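Local coordinates for nuclear import protein MOG1 (Saccharomyces cerevisiae, PDB 1JHS) that binds the small GTPase Gsp1, the yeast Ran, and takes part in Ran-dependent nuclear protein import and poly(A)+ mRNA export, at residues 1-6 with 17-22; 49-54 with 165-170. The protein carries 1 engineered substitution. All blocks are in the same frame, centred on the assembly; numbering follows the deposited sequence.

Interaction 1: 1-6 with 17-22; sequences MNNKEV and VPPGFI
Lys4 and Val17 form a hydrogen-bonded antiparallel pair at the open end of a beta hairpin made by strands 4-8 and 13-17. Lys4 N donates to Val17 O over 2.8 Å, with an angle of 166° at the hydrogen, and Val17 N returns a bond of 3.0 Å to Lys4 O. Val17 O also receives a weak CA-H...O contact from Asn3 CA at 3.5 Å, just before strand 4-8 begins. The first torsion of Lys4 (chi1 55°) tucks CG over its own backbone, close to Val17 O, and the extended chain beyond it brings CE to 4.1 Å from Pro19 CA.

After Val17 the chain leaves the hairpin through a type II turn, Pro18 to Phe21, closed by a weak bond from Phe21 N to Pro18 O. Gly20 takes the left-handed backbone conformation of the third position. The ring of Phe21 carries Pro18 CD over its centre, and strand 21-23 then joins the seven-stranded sheet beside strand 34-39. Pro19 also meets the first residues, its CD 3.4 Å from Asn2 O. Further along, Val6 and Val17 cross at about a right angle, and both touch Tyr37 of strand 34-39; CG1 of Val6 lies 3.6 Å from CG2 of Val17.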
loop_
_atom_site.group_PDB
_atom_site.type_symbol
_atom_site.label_atom_id
_atom_site.label_comp_id
_atom_site.label_asym_id
_atom_site.label_seq_id
_atom_site.Cartn_x
_atom_site.Cartn_y
_atom_site.Cartn_z
ATOM N N MET A 1 14.423 2.926 -9.090
ATOM C CA MET A 1 13.395 4.005 -9.105
ATOM C C MET A 1 14.024 5.335 -8.701
ATOM O O MET A 1 15.209 5.396 -8.364
ATOM C CB MET A 1 12.249 3.642 -8.149
ATOM C CG MET A 1 11.621 2.296 -8.461
ATOM S SD MET A 1 10.228 1.878 -7.374
ATOM C CE MET A 1 8.841 2.400 -8.410
ATOM N N ASN A 2 13.235 6.403 -8.750
ATOM C CA ASN A 2 13.743 7.722 -8.390
ATOM C C ASN A 2 12.712 8.399 -7.490
ATOM O O ASN A 2 12.289 9.525 -7.738
ATOM C CB ASN A 2 14.009 8.539 -9.664
ATOM C CG ASN A 2 14.687 9.871 -9.382
ATOM O OD1 ASN A 2 15.457 9.998 -8.446
ATOM N ND2 ASN A 2 14.402 10.867 -10.211
ATOM N N ASN A 3 12.315 7.677 -6.444
ATOM C CA ASN A 3 11.328 8.160 -5.480
ATOM C C ASN A 3 11.911 9.326 -4.687
ATOM O O ASN A 3 13.122 9.378 -4.449
ATOM C CB ASN A 3 10.932 7.009 -4.555
ATOM C CG ASN A 3 10.295 5.847 -5.323
ATOM O OD1 ASN A 3 10.576 4.672 -5.058
ATOM N ND2 ASN A 3 9.441 6.178 -6.279
ATOM N N LYS A 4 11.063 10.265 -4.290
ATOM C CA LYS A 4 11.547 11.420 -3.545
ATOM C C LYS A 4 10.953 11.529 -2.144
ATOM O O LYS A 4 9.829 11.115 -1.897
ATOM C CB LYS A 4 11.251 12.682 -4.332
ATOM C CG LYS A 4 9.789 12.798 -4.677
ATOM C CD LYS A 4 9.511 14.037 -5.493
ATOM C CE LYS A 4 8.025 14.170 -5.671
ATOM N NZ LYS A 4 7.696 15.419 -6.409
ATOM N N GLU A 5 11.722 12.110 -1.236
ATOM C CA GLU A 5 11.283 12.265 0.140
ATOM C C GLU A 5 10.088 13.188 0.285
ATOM O O GLU A 5 9.981 14.210 -0.393
ATOM C CB GLU A 5 12.436 12.778 1.012
ATOM C CG GLU A 5 12.033 13.032 2.451
ATOM C CD GLU A 5 13.209 13.341 3.365
ATOM O OE1 GLU A 5 13.021 14.135 4.300
ATOM O OE2 GLU A 5 14.313 12.789 3.163
ATOM N N VAL A 6 9.166 12.814 1.159
ATOM C CA VAL A 6 7.996 13.647 1.409
ATOM C C VAL A 6 7.789 13.716 2.896
ATOM O O VAL A 6 8.202 12.811 3.630
ATOM C CB VAL A 6 6.678 13.077 0.796
ATOM C CG1 VAL A 6 6.666 13.241 -0.712
ATOM C CG2 VAL A 6 6.507 11.629 1.190
ATOM N N VAL A 17 7.789 8.918 -2.127
ATOM C CA VAL A 17 6.752 8.606 -3.105
ATOM C C VAL A 17 7.329 8.893 -4.505
ATOM O O VAL A 17 8.308 9.651 -4.654
ATOM C CB VAL A 17 5.406 9.403 -2.902
ATOM C CG1 VAL A 17 4.881 9.204 -1.470
ATOM C CG2 VAL A 17 5.592 10.869 -3.240
ATOM N N PRO A 18 6.753 8.278 -5.552
ATOM C CA PRO A 18 7.281 8.522 -6.901
ATOM C C PRO A 18 7.016 9.917 -7.431
ATOM O O PRO A 18 6.082 10.590 -7.007
ATOM C CB PRO A 18 6.537 7.501 -7.775
ATOM C CG PRO A 18 6.079 6.438 -6.800
ATOM C CD PRO A 18 5.682 7.278 -5.587
ATOM N N PRO A 19 7.844 10.361 -8.392
ATOM C CA PRO A 19 7.601 11.693 -8.948
ATOM C C PRO A 19 6.257 11.668 -9.701
ATOM O O PRO A 19 5.820 10.620 -10.195
ATOM C CB PRO A 19 8.803 11.915 -9.871
ATOM C CG PRO A 19 9.313 10.507 -10.189
ATOM C CD PRO A 19 9.121 9.793 -8.872
ATOM N N GLY A 20 5.579 12.804 -9.741
ATOM C CA GLY A 20 4.303 12.859 -10.435
ATOM C C GLY A 20 3.119 12.476 -9.565
ATOM O O GLY A 20 1.973 12.489 -10.043
ATOM N N PHE A 21 3.380 12.116 -8.307
ATOM C CA PHE A 21 2.309 11.742 -7.384
ATOM C C PHE A 21 2.001 12.973 -6.540
ATOM O O PHE A 21 2.910 13.583 -5.981
ATOM C CB PHE A 21 2.736 10.585 -6.472
ATOM C CG PHE A 21 2.536 9.227 -7.079
ATOM C CD1 PHE A 21 3.234 8.848 -8.223
ATOM C CD2 PHE A 21 1.648 8.308 -6.497
ATOM C CE1 PHE A 21 3.057 7.579 -8.784
ATOM C CE2 PHE A 21 1.469 7.040 -7.053
ATOM C CZ PHE A 21 2.180 6.676 -8.207
ATOM N N ILE A 22 0.729 13.338 -6.461
ATOM C CA ILE A 22 0.336 14.512 -5.711
ATOM C C ILE A 22 -0.278 14.148 -4.366
ATOM O O ILE A 22 -0.915 13.101 -4.216
ATOM C CB ILE A 22 -0.685 15.354 -6.514
ATOM C CG1 ILE A 22 -1.175 16.538 -5.679
ATOM C CG2 ILE A 22 -1.861 14.503 -6.893
ATOM C CD1 ILE A 22 -2.103 17.462 -6.451
#

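Interaction 2: 49-54 with 165-170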
loop_
_atom_site.group_PDB
_atom_site.type_symbol
_atom_site.label_atom_id
_atom_site.label_comp_id
_atom_site.label_asym_id
_atom_site.label_seq_id
_atom_site.Cartn_x
_atom_site.Cartn_y
_atom_site.Cartn_z
ATOM N N ASP A 49 10.203 4.296 -14.150
ATOM C CA ASP A 49 9.578 3.703 -12.963
ATOM C C ASP A 49 8.909 2.344 -13.068
ATOM O O ASP A 49 8.954 1.546 -12.134
ATOM C CB ASP A 49 8.480 4.656 -12.427
ATOM C CG ASP A 49 9.031 5.696 -11.527
ATOM O OD1 ASP A 49 8.268 6.260 -10.729
ATOM O OD2 ASP A 49 10.260 5.943 -11.615
ATOM N N GLY A 50 8.221 2.126 -14.178
ATOM C CA GLY A 50 7.482 0.897 -14.346
ATOM C C GLY A 50 6.033 1.130 -13.924
ATOM O O GLY A 50 5.206 0.238 -14.051
ATOM N N LEU A 51 5.730 2.326 -13.417
ATOM C CA LEU A 51 4.366 2.657 -12.983
ATOM C C LEU A 51 3.548 3.206 -14.155
ATOM O O LEU A 51 4.108 3.622 -15.166
ATOM C CB LEU A 51 4.401 3.696 -11.850
ATOM C CG LEU A 51 5.219 3.312 -10.612
ATOM C CD1 LEU A 51 5.097 4.383 -9.506
ATOM C CD2 LEU A 51 4.710 1.967 -10.114
ATOM N N ALA A 52 2.224 3.176 -14.041
ATOM C CA ALA A 52 1.384 3.712 -15.115
ATOM C C ALA A 52 0.892 5.086 -14.641
ATOM O O ALA A 52 1.719 5.932 -14.273
ATOM C CB ALA A 52 0.218 2.752 -15.402
ATOM N N THR A 53 -0.418 5.335 -14.642
ATOM C CA THR A 53 -0.898 6.640 -14.179
ATOM C C THR A 53 -2.097 6.555 -13.251
ATOM O O THR A 53 -2.697 7.578 -12.958
ATOM C CB THR A 53 -1.310 7.617 -15.354
ATOM O OG1 THR A 53 -2.495 7.128 -15.998
ATOM C CG2 THR A 53 -0.207 7.729 -16.402
ATOM N N ASN A 54 -2.429 5.358 -12.760
ATOM C CA ASN A 54 -3.616 5.226 -11.917
ATOM C C ASN A 54 -3.429 4.649 -10.516
ATOM O O ASN A 54 -4.413 4.328 -9.871
ATOM C CB ASN A 54 -4.702 4.426 -12.658
ATOM C CG ASN A 54 -4.292 2.980 -12.923
ATOM O OD1 ASN A 54 -3.171 2.583 -12.605
ATOM N ND2 ASN A 54 -5.196 2.186 -13.530
ATOM N N CYS A 165 3.292 -4.700 -11.120
ATOM C CA CYS A 165 3.123 -5.140 -9.733
ATOM C C CYS A 165 4.493 -5.286 -9.075
ATOM O O CYS A 165 4.669 -4.983 -7.897
ATOM C CB CYS A 165 2.375 -6.457 -9.690
ATOM S SG CYS A 165 0.620 -6.211 -10.148
ATOM N N HIS A 166 5.467 -5.766 -9.845
ATOM C CA HIS A 166 6.824 -5.888 -9.321
ATOM C C HIS A 166 7.349 -4.481 -8.981
ATOM O O HIS A 166 8.045 -4.275 -7.959
ATOM C CB HIS A 166 7.720 -6.553 -10.374
ATOM C CG HIS A 166 9.120 -6.792 -9.910
ATOM N ND1 HIS A 166 10.039 -5.774 -9.757
ATOM C CD2 HIS A 166 9.743 -7.924 -9.499
ATOM C CE1 HIS A 166 11.167 -6.267 -9.266
ATOM N NE2 HIS A 166 11.012 -7.570 -9.099
ATOM N N ALA A 167 6.992 -3.507 -9.814
ATOM C CA ALA A 167 7.441 -2.136 -9.600
ATOM C C ALA A 167 6.765 -1.578 -8.342
ATOM O O ALA A 167 7.423 -0.953 -7.497
ATOM C CB ALA A 167 7.096 -1.284 -10.807
ATOM N N VAL A 168 5.459 -1.816 -8.213
ATOM C CA VAL A 168 4.735 -1.343 -7.038
ATOM C C VAL A 168 5.303 -1.965 -5.751
ATOM O O VAL A 168 5.438 -1.301 -4.732
ATOM C CB VAL A 168 3.232 -1.665 -7.167
ATOM C CG1 VAL A 168 2.510 -1.472 -5.810
ATOM C CG2 VAL A 168 2.641 -0.746 -8.244
ATOM N N TYR A 169 5.671 -3.236 -5.818
ATOM C CA TYR A 169 6.214 -3.885 -4.634
ATOM C C TYR A 169 7.561 -3.278 -4.275
ATOM O O TYR A 169 7.897 -3.163 -3.098
ATOM C CB TYR A 169 6.356 -5.391 -4.851
ATOM C CG TYR A 169 6.612 -6.129 -3.561
ATOM C CD1 TYR A 169 5.663 -6.131 -2.534
ATOM C CD2 TYR A 169 7.788 -6.858 -3.375
ATOM C CE1 TYR A 169 5.880 -6.866 -1.354
ATOM C CE2 TYR A 169 8.015 -7.582 -2.202
ATOM C CZ TYR A 169 7.054 -7.585 -1.206
ATOM O OH TYR A 169 7.270 -8.334 -0.071
ATOM N N GLN A 170 8.344 -2.888 -5.275
ATOM C CA GLN A 170 9.629 -2.274 -4.967
ATOM C C GLN A 170 9.368 -0.926 -4.278
ATOM O O GLN A 170 10.002 -0.589 -3.279
ATOM C CB GLN A 170 10.456 -2.047 -6.230
ATOM C CG GLN A 170 11.822 -1.475 -5.907
ATOM C CD GLN A 170 12.694 -1.328 -7.140
ATOM O OE1 GLN A 170 12.479 -2.014 -8.157
ATOM N NE2 GLN A 170 13.690 -0.444 -7.057
#
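The flat group that meets Ala167 is the peptide joining Asp49 to Gly50, which presents its oxygen rather than a broad face: Asp49 O lies 3.6 Å from Ala167 CB. The next carbonyl, Gly50 O, approaches the same methyl at 4.1 Å. This is loop-on-helix packing, in which the long connection between strands 34-39 and 56-63 of the antiparallel sheet lies against helix 163-178 in the alpha+beta, Mog1p/PsbP-like fold. Asp49 OD1 forms a salt bridge with Arg41.

Gly50, with phi at 95°, bends the loop in a left-handed conformation where the backbones come nearest, 5.6 Å between Gly50 CA and Ala167 CA. Gly50 has no side chain and Ala167 only a methyl, which is consistent with so close an approach. Beyond the bend, Leu51 reaches the helix with one branch of its fork: the end of the side chain comes nearer the helix than its first bond suggests, and CD2 lies 4.1 Å from Ala167 CB. Val168, whose side chain also packs on Ile144 and Val146 of strand 138-147, crosses Leu51 at about a right angle, CG2 of Val168 lying 3.9 Å from CD2 of Leu51.

Interactions 1 and 2, with centres about 12 Å apart, adjoin directly. Leu51 joins them through its two methyls: while CD2 belongs to interaction 2, CD1 packs on Pro18 of interaction 1, 3.5 Å from Pro18 CG. Beside it, Asp49 OD1 lies 3.6 Å from Pro18 CB. The Arg41 that pairs with Asp49 also hydrogen-bonds Pro19 O through NE. The chain start meets the helix of interaction 2 as well, with Met1 CE 3.8 Å from Ala167 O, and Leu171 on the following part of that helix touches Met1, Asn3 and Pro18. The N-terminal hairpin, the loop 49-54 and helix 163-178 thus meet around Pro18 and Met1.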